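Long-range contacts in PDZ domain protein (Parabacteroides distasonis, PDB 4L8N), which is of unknown function but joins N- and C-terminal PDZ domains to a central DUF4136 domain and binds magnesium: residues 188-196 with 263-274; 344-352 with 403-413. All coordinates share one frame; numbering follows the deposited sequence.

Interaction 1: residues 188-196 with 263-274; sequences IQTFYFFDK and EANELLEDSYRL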
# COMPACT_ATOMS: atom_id res chain seq x y z
N ILE A 188 1.21 -23.51 5.57
CA ILE A 188 1.85 -22.19 5.46
C ILE A 188 2.47 -22.06 4.07
O ILE A 188 3.14 -22.98 3.59
CB ILE A 188 2.85 -21.86 6.63
CG1 ILE A 188 2.08 -21.45 7.91
CG2 ILE A 188 3.75 -20.68 6.26
CD1 ILE A 188 1.57 -22.49 8.70
N GLN A 189 2.20 -20.94 3.40
CA GLN A 189 2.70 -20.62 2.07
C GLN A 189 3.35 -19.24 2.06
O GLN A 189 2.82 -18.29 2.62
CB GLN A 189 1.55 -20.67 1.04
CG GLN A 189 1.99 -20.86 -0.42
CD GLN A 189 0.90 -21.47 -1.30
OE1 GLN A 189 -0.09 -20.82 -1.67
NE2 GLN A 189 1.07 -22.76 -1.65
N THR A 190 4.53 -19.14 1.45
CA THR A 190 5.19 -17.84 1.36
C THR A 190 5.38 -17.45 -0.07
O THR A 190 5.59 -18.29 -0.95
CB THR A 190 6.51 -17.75 2.13
OG1 THR A 190 7.37 -18.83 1.78
CG2 THR A 190 6.29 -17.71 3.61
N PHE A 191 5.25 -16.16 -0.29
CA PHE A 191 5.49 -15.53 -1.56
C PHE A 191 6.48 -14.37 -1.31
O PHE A 191 6.52 -13.78 -0.23
CB PHE A 191 4.18 -15.10 -2.24
CG PHE A 191 3.26 -14.23 -1.43
CD1 PHE A 191 2.50 -14.77 -0.39
CD2 PHE A 191 3.10 -12.89 -1.74
CE1 PHE A 191 1.61 -13.97 0.33
CE2 PHE A 191 2.19 -12.10 -1.04
CZ PHE A 191 1.45 -12.65 -0.01
N TYR A 192 7.32 -14.11 -2.30
CA TYR A 192 8.37 -13.09 -2.23
C TYR A 192 8.74 -12.63 -3.63
O TYR A 192 8.56 -13.36 -4.60
CB TYR A 192 9.62 -13.62 -1.49
CG TYR A 192 10.05 -15.00 -1.95
CD1 TYR A 192 10.85 -15.16 -3.07
CD2 TYR A 192 9.59 -16.14 -1.30
CE1 TYR A 192 11.19 -16.43 -3.54
CE2 TYR A 192 9.95 -17.42 -1.74
CZ TYR A 192 10.76 -17.55 -2.86
OH TYR A 192 11.11 -18.80 -3.32
N PHE A 193 9.27 -11.42 -3.71
CA PHE A 193 9.72 -10.79 -4.94
C PHE A 193 10.77 -9.74 -4.60
O PHE A 193 10.62 -9.01 -3.62
CB PHE A 193 8.53 -10.16 -5.69
CG PHE A 193 8.87 -9.41 -6.96
CD1 PHE A 193 8.90 -10.07 -8.19
CD2 PHE A 193 9.13 -8.04 -6.94
CE1 PHE A 193 9.20 -9.37 -9.38
CE2 PHE A 193 9.45 -7.34 -8.13
CZ PHE A 193 9.46 -8.01 -9.34
N PHE A 194 11.80 -9.66 -5.45
CA PHE A 194 12.84 -8.64 -5.39
C PHE A 194 13.36 -8.36 -6.79
O PHE A 194 13.93 -9.25 -7.45
CB PHE A 194 13.99 -8.97 -4.42
CG PHE A 194 14.92 -7.79 -4.24
CD1 PHE A 194 14.59 -6.76 -3.37
CD2 PHE A 194 16.09 -7.68 -4.99
CE1 PHE A 194 15.42 -5.65 -3.23
CE2 PHE A 194 16.92 -6.57 -4.84
CZ PHE A 194 16.59 -5.57 -3.96
N ASP A 195 13.17 -7.11 -7.24
CA ASP A 195 13.61 -6.63 -8.54
C ASP A 195 13.63 -5.10 -8.56
O ASP A 195 13.19 -4.45 -7.59
CB ASP A 195 12.72 -7.18 -9.66
CG ASP A 195 13.34 -7.09 -11.05
OD1 ASP A 195 14.52 -7.51 -11.21
OD2 ASP A 195 12.66 -6.59 -11.97
N LYS A 196 14.18 -4.52 -9.66
CA LYS A 196 14.28 -3.09 -9.88
C LYS A 196 12.91 -2.49 -10.14
O LYS A 196 12.04 -3.17 -10.67
CB LYS A 196 15.23 -2.79 -11.06
N GLU A 263 1.37 -9.37 4.10
CA GLU A 263 2.21 -8.98 2.97
C GLU A 263 2.95 -7.70 3.28
O GLU A 263 2.34 -6.69 3.63
CB GLU A 263 1.36 -8.82 1.70
CG GLU A 263 2.13 -8.87 0.39
CD GLU A 263 1.31 -8.55 -0.84
OE1 GLU A 263 0.42 -9.35 -1.20
OE2 GLU A 263 1.58 -7.50 -1.47
N ALA A 264 4.25 -7.75 3.18
CA ALA A 264 5.14 -6.60 3.34
C ALA A 264 5.58 -6.13 1.96
O ALA A 264 6.04 -6.95 1.13
CB ALA A 264 6.34 -6.97 4.20
N ASN A 265 5.39 -4.83 1.70
CA ASN A 265 5.80 -4.18 0.46
C ASN A 265 6.70 -3.02 0.81
O ASN A 265 6.27 -2.02 1.41
CB ASN A 265 4.60 -3.77 -0.39
CG ASN A 265 3.89 -4.96 -0.97
OD1 ASN A 265 4.38 -5.61 -1.91
ND2 ASN A 265 2.71 -5.27 -0.42
N GLU A 266 7.99 -3.20 0.50
CA GLU A 266 9.06 -2.29 0.86
C GLU A 266 9.64 -1.54 -0.35
O GLU A 266 9.91 -2.16 -1.38
CB GLU A 266 10.16 -3.12 1.55
CG GLU A 266 10.84 -2.42 2.70
CD GLU A 266 10.01 -2.19 3.94
OE1 GLU A 266 9.73 -3.17 4.66
OE2 GLU A 266 9.69 -1.01 4.23
N LEU A 267 9.82 -0.21 -0.22
CA LEU A 267 10.45 0.63 -1.28
C LEU A 267 11.93 0.78 -0.96
O LEU A 267 12.29 1.41 0.04
CB LEU A 267 9.78 2.01 -1.46
CG LEU A 267 8.36 2.05 -2.04
CD1 LEU A 267 7.95 3.47 -2.30
CD2 LEU A 267 8.26 1.27 -3.33
N LEU A 268 12.78 0.16 -1.78
CA LEU A 268 14.21 0.10 -1.52
C LEU A 268 15.09 1.05 -2.30
O LEU A 268 14.91 1.29 -3.51
CB LEU A 268 14.70 -1.32 -1.74
CG LEU A 268 14.77 -2.15 -0.48
CD1 LEU A 268 13.41 -2.61 -0.03
CD2 LEU A 268 15.61 -3.33 -0.69
N GLU A 269 16.13 1.52 -1.58
CA GLU A 269 17.21 2.41 -2.00
C GLU A 269 18.35 1.59 -2.61
O GLU A 269 18.89 1.98 -3.65
CB GLU A 269 17.73 3.27 -0.82
CG GLU A 269 16.64 3.97 -0.01
CD GLU A 269 17.16 4.90 1.06
OE1 GLU A 269 17.47 4.43 2.18
OE2 GLU A 269 17.25 6.12 0.79
N ASP A 270 18.72 0.45 -1.97
CA ASP A 270 19.79 -0.43 -2.46
C ASP A 270 19.31 -1.86 -2.61
O ASP A 270 18.15 -2.16 -2.32
CB ASP A 270 21.01 -0.41 -1.50
CG ASP A 270 21.68 0.93 -1.33
OD1 ASP A 270 22.29 1.42 -2.33
OD2 ASP A 270 21.63 1.48 -0.20
N SER A 271 20.20 -2.76 -3.08
CA SER A 271 19.94 -4.18 -3.19
C SER A 271 19.84 -4.76 -1.78
O SER A 271 20.54 -4.30 -0.87
CB SER A 271 21.04 -4.87 -3.99
OG SER A 271 20.81 -6.27 -4.09
N TYR A 272 18.94 -5.73 -1.59
CA TYR A 272 18.70 -6.34 -0.28
C TYR A 272 18.31 -7.83 -0.38
O TYR A 272 17.61 -8.24 -1.31
CB TYR A 272 17.63 -5.55 0.46
CG TYR A 272 17.70 -5.72 1.96
CD1 TYR A 272 18.56 -4.94 2.73
CD2 TYR A 272 16.93 -6.68 2.60
CE1 TYR A 272 18.65 -5.12 4.10
CE2 TYR A 272 17.01 -6.87 3.97
CZ TYR A 272 17.88 -6.09 4.72
OH TYR A 272 17.97 -6.26 6.08
N ARG A 273 18.80 -8.63 0.59
CA ARG A 273 18.59 -10.08 0.69
C ARG A 273 17.23 -10.42 1.34
O ARG A 273 16.93 -9.93 2.43
CB ARG A 273 19.73 -10.73 1.50
CG ARG A 273 21.10 -10.68 0.83
CD ARG A 273 22.14 -11.49 1.59
NE ARG A 273 21.84 -12.93 1.55
CZ ARG A 273 22.30 -13.77 0.63
NH1 ARG A 273 23.14 -13.34 -0.32
NH2 ARG A 273 21.95 -15.04 0.65
N LEU A 274 16.42 -11.27 0.67
CA LEU A 274 15.10 -11.66 1.16
C LEU A 274 15.20 -12.53 2.43
O LEU A 274 14.30 -12.46 3.28
CB LEU A 274 14.25 -12.36 0.08
CG LEU A 274 13.49 -11.43 -0.90
CD1 LEU A 274 13.06 -12.17 -2.12
CD2 LEU A 274 12.28 -10.79 -0.24

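Interaction 2: residues 344-352 with 403-413; sequences KIGRHKMDH and QSSDYLPAFSY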
# COMPACT_ATOMS: atom_id res chain seq x y z
N LYS A 344 24.08 8.35 52.86
CA LYS A 344 24.69 8.48 51.55
C LYS A 344 24.76 7.14 50.77
O LYS A 344 24.73 6.06 51.37
CB LYS A 344 26.09 9.15 51.64
CG LYS A 344 27.19 8.41 52.38
CD LYS A 344 28.43 9.32 52.47
CE LYS A 344 29.61 8.68 53.18
NZ LYS A 344 30.41 7.81 52.27
N ILE A 345 24.80 7.25 49.43
CA ILE A 345 25.01 6.14 48.48
C ILE A 345 26.36 6.45 47.82
O ILE A 345 26.51 7.44 47.09
CB ILE A 345 23.86 5.88 47.45
CG1 ILE A 345 22.46 5.96 48.10
CG2 ILE A 345 24.10 4.53 46.72
CD1 ILE A 345 21.29 6.01 47.15
N GLY A 346 27.35 5.64 48.17
CA GLY A 346 28.72 5.84 47.73
C GLY A 346 29.29 7.03 48.49
O GLY A 346 29.42 6.98 49.72
N ARG A 347 29.58 8.12 47.76
CA ARG A 347 30.11 9.33 48.37
C ARG A 347 29.11 10.49 48.21
O ARG A 347 29.46 11.64 48.47
CB ARG A 347 31.51 9.68 47.80
CG ARG A 347 31.67 9.59 46.28
CD ARG A 347 33.06 10.05 45.84
NE ARG A 347 34.06 8.97 45.86
CZ ARG A 347 35.38 9.15 45.76
NH1 ARG A 347 35.88 10.38 45.69
NH2 ARG A 347 36.20 8.11 45.76
N HIS A 348 27.86 10.17 47.85
CA HIS A 348 26.85 11.20 47.61
C HIS A 348 25.73 11.20 48.64
O HIS A 348 25.00 10.22 48.77
CB HIS A 348 26.25 11.06 46.21
CG HIS A 348 27.27 10.97 45.13
ND1 HIS A 348 28.11 12.03 44.84
CD2 HIS A 348 27.53 9.96 44.27
CE1 HIS A 348 28.88 11.62 43.84
NE2 HIS A 348 28.56 10.38 43.46
N LYS A 349 25.57 12.35 49.32
CA LYS A 349 24.53 12.60 50.33
C LYS A 349 23.15 12.56 49.66
O LYS A 349 23.03 12.80 48.46
CB LYS A 349 24.76 13.92 51.11
CG LYS A 349 25.08 15.15 50.25
CD LYS A 349 24.94 16.42 51.07
CE LYS A 349 25.43 17.65 50.34
NZ LYS A 349 25.14 18.90 51.09
N MSE A 350 22.12 12.24 50.45
CA MSE A 350 20.75 12.01 50.01
C MSE A 350 19.69 12.98 50.64
O MSE A 350 18.54 13.01 50.16
CB MSE A 350 20.44 10.56 50.40
CG MSE A 350 19.28 9.96 49.71
SE MSE A 350 19.68 9.37 47.96
CE MSE A 350 18.34 8.14 47.91
N ASP A 351 20.06 13.78 51.67
CA ASP A 351 19.16 14.71 52.37
C ASP A 351 18.80 15.98 51.52
O ASP A 351 18.91 17.11 51.99
CB ASP A 351 19.74 15.10 53.75
CG ASP A 351 21.15 15.69 53.77
OD1 ASP A 351 21.88 15.54 52.75
OD2 ASP A 351 21.55 16.27 54.82
N HIS A 352 18.31 15.76 50.28
CA HIS A 352 17.92 16.84 49.36
C HIS A 352 16.45 16.71 48.95
O HIS A 352 15.89 15.62 49.01
CB HIS A 352 18.79 16.82 48.09
CG HIS A 352 20.25 16.84 48.37
ND1 HIS A 352 20.89 18.01 48.74
CD2 HIS A 352 21.15 15.83 48.35
CE1 HIS A 352 22.16 17.68 48.93
NE2 HIS A 352 22.36 16.38 48.70
N GLN A 403 29.68 12.47 38.35
CA GLN A 403 29.94 12.25 39.76
C GLN A 403 30.25 13.55 40.52
O GLN A 403 30.62 13.49 41.70
CB GLN A 403 31.07 11.22 39.94
CG GLN A 403 30.72 9.82 39.39
CD GLN A 403 29.45 9.23 39.98
OE1 GLN A 403 29.39 8.86 41.14
NE2 GLN A 403 28.39 9.15 39.19
N SER A 404 30.03 14.71 39.88
CA SER A 404 30.23 16.02 40.49
C SER A 404 29.09 16.30 41.46
O SER A 404 27.93 16.27 41.06
CB SER A 404 30.31 17.12 39.44
OG SER A 404 31.13 16.74 38.34
N SER A 405 29.44 16.56 42.72
CA SER A 405 28.51 16.83 43.83
C SER A 405 27.49 17.92 43.50
O SER A 405 26.37 17.87 44.02
CB SER A 405 29.28 17.19 45.09
OG SER A 405 29.82 16.01 45.66
N ASP A 406 27.85 18.86 42.58
CA ASP A 406 26.98 19.93 42.10
C ASP A 406 25.74 19.36 41.38
O ASP A 406 24.67 19.99 41.40
CB ASP A 406 27.76 20.89 41.16
CG ASP A 406 26.95 22.00 40.47
OD1 ASP A 406 26.05 22.57 41.13
OD2 ASP A 406 27.25 22.31 39.30
N TYR A 407 25.86 18.17 40.76
CA TYR A 407 24.73 17.58 40.04
C TYR A 407 23.95 16.55 40.90
O TYR A 407 23.05 15.90 40.37
CB TYR A 407 25.18 16.95 38.70
CG TYR A 407 26.05 17.84 37.84
CD1 TYR A 407 25.66 19.13 37.51
CD2 TYR A 407 27.25 17.37 37.31
CE1 TYR A 407 26.46 19.95 36.71
CE2 TYR A 407 28.06 18.17 36.51
CZ TYR A 407 27.66 19.46 36.20
OH TYR A 407 28.47 20.24 35.40
N LEU A 408 24.22 16.49 42.23
CA LEU A 408 23.57 15.57 43.19
C LEU A 408 23.38 14.17 42.54
O LEU A 408 22.28 13.80 42.11
CB LEU A 408 22.24 16.15 43.73
CG LEU A 408 22.30 17.58 44.35
CD1 LEU A 408 20.93 18.02 44.78
CD2 LEU A 408 23.28 17.67 45.52
N PRO A 409 24.51 13.43 42.39
CA PRO A 409 24.47 12.15 41.67
C PRO A 409 24.16 10.91 42.53
O PRO A 409 24.57 9.81 42.16
CB PRO A 409 25.89 12.06 41.10
CG PRO A 409 26.65 13.30 41.59
CD PRO A 409 25.89 13.75 42.78
N ALA A 410 23.44 11.07 43.65
CA ALA A 410 23.11 9.97 44.55
C ALA A 410 22.42 8.81 43.84
O ALA A 410 22.78 7.65 44.08
CB ALA A 410 22.23 10.48 45.67
N PHE A 411 21.47 9.10 42.92
CA PHE A 411 20.74 8.07 42.21
C PHE A 411 21.51 7.51 41.01
O PHE A 411 21.06 6.52 40.43
CB PHE A 411 19.36 8.58 41.79
CG PHE A 411 18.41 8.86 42.94
CD1 PHE A 411 17.83 7.81 43.65
CD2 PHE A 411 18.07 10.16 43.29
CE1 PHE A 411 16.96 8.06 44.71
CE2 PHE A 411 17.17 10.41 44.34
CZ PHE A 411 16.62 9.36 45.04
N SER A 412 22.69 8.04 40.69
CA SER A 412 23.49 7.53 39.56
C SER A 412 23.94 6.05 39.78
O SER A 412 24.39 5.42 38.83
CB SER A 412 24.72 8.42 39.29
OG SER A 412 25.68 8.30 40.33
N TYR A 413 23.79 5.51 41.01
CA TYR A 413 24.09 4.12 41.38
C TYR A 413 23.26 3.15 40.51
O TYR A 413 23.69 2.03 40.25
CB TYR A 413 23.84 3.89 42.90
CG TYR A 413 22.40 3.61 43.29
CD1 TYR A 413 21.89 2.31 43.29
CD2 TYR A 413 21.55 4.64 43.68
CE1 TYR A 413 20.56 2.05 43.62
CE2 TYR A 413 20.21 4.39 44.02
CZ TYR A 413 19.73 3.09 44.00
OH TYR A 413 18.43 2.84 44.35
O HOH W 1 25.83 7.06 44.14
O HOH W 2 24.04 13.51 45.87

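Interaction 1: residues 188-196 with 263-274
F194, on strand 186-196, meets the turn that follows strand 258-268 in the DUF4136 domain, whose mixed sheet places strand 240-250 between these two. With no hydrogen bond between the segments, side chains do the joining. The F194 ring, its CG swung anti to the backbone N (chi1 -171°), lies under the Y272 carbonyl: Y272 O stands 3.7 Å above the ring plane, over its centre. At the rim of the same ring, L268 comes in at about a right angle, its CD2 3.4 Å from F194 CE1. F194 CZ reaches S271 CA at 3.7 Å. Next to S271 is D270, which, like E239, is a magnesium-binding residue. Two residues back along the strand from F194, Y192 meets L274, the first residue of helix 274-285, whose CD1 is 3.8 Å from Y192 CB and close to F194 CB. The Y192 hydroxyl is bonded elsewhere, to E161. At the far end F191 turns its edge to E263, ring and carboxylate planes 90° apart, with R247 in cation-pi contact with the ring. E263 OE1 sits near the ring plane, 3.3 Å from F191 CE2, while N265 ND2 holds E263 OE2 at 2.7 Å, on the anti side of the carboxylate.

Interaction 2: residues 344-352 with 403-413
H348 and A410 bring the two backbones nearest, where a type II' turn from I345 to H348 closes a short hairpin against the loop 403-413. The H348 imidazole is gripped from several sides. Its NE2 donates to Q403 OE1 at 2.9 Å, nearly straight at 166° and in the ring plane, yet arrives well above the amide carbonyl plane; Y416 binds the same oxygen. P409 CD packs over one face of H348 in a CH-pi contact, 3.8 Å from the ring centroid, and R347 CG lies across the other. Q403 NE2 donates to S412 OG, and that hydroxyl donates to P409 O. Within this chain the hairpin forms one edge of the large mixed sheet, probably in the C-terminal PDZ domain, and the loop following helix 395-402 packs against it. A water bridges I345 O and A410 O. I345 CD1 rests 3.7 Å from Y413 CE2, the tyrosine hydroxyl bound by E107 and Y314. M350, a selenomethionine bent at chi2 (80°), sets SE 3.6 Å from A410 CB and makes a Met-aromatic contact above the F411 face. L408 comes from the opposite direction to lay CD2 over the H352 imidazole face, a CH-pi contact 3.7 Å from the centroid.

From the N terminus, strand 186-196 is the first partner to appear, and interaction 1 closes a loop of 66 residues, of which 30 are strand, when the chain returns through 263-274 within the DUF4136 domain. Only afterwards does interaction 2 open at 344-352, closing at 403-413 over 50 residues that hold helices 354-367 and 395-402 but no strand. The two therefore follow in series, neither nested nor crossing. Their centres lie 52 Å apart, on opposite sides of the chain's centre, yet both reach the same mixed sheet. Interaction 1 ties strand 186-196 to the turn leading into helix 274-285, and interaction 2 ties the edge hairpin to the loop before strand 429-435.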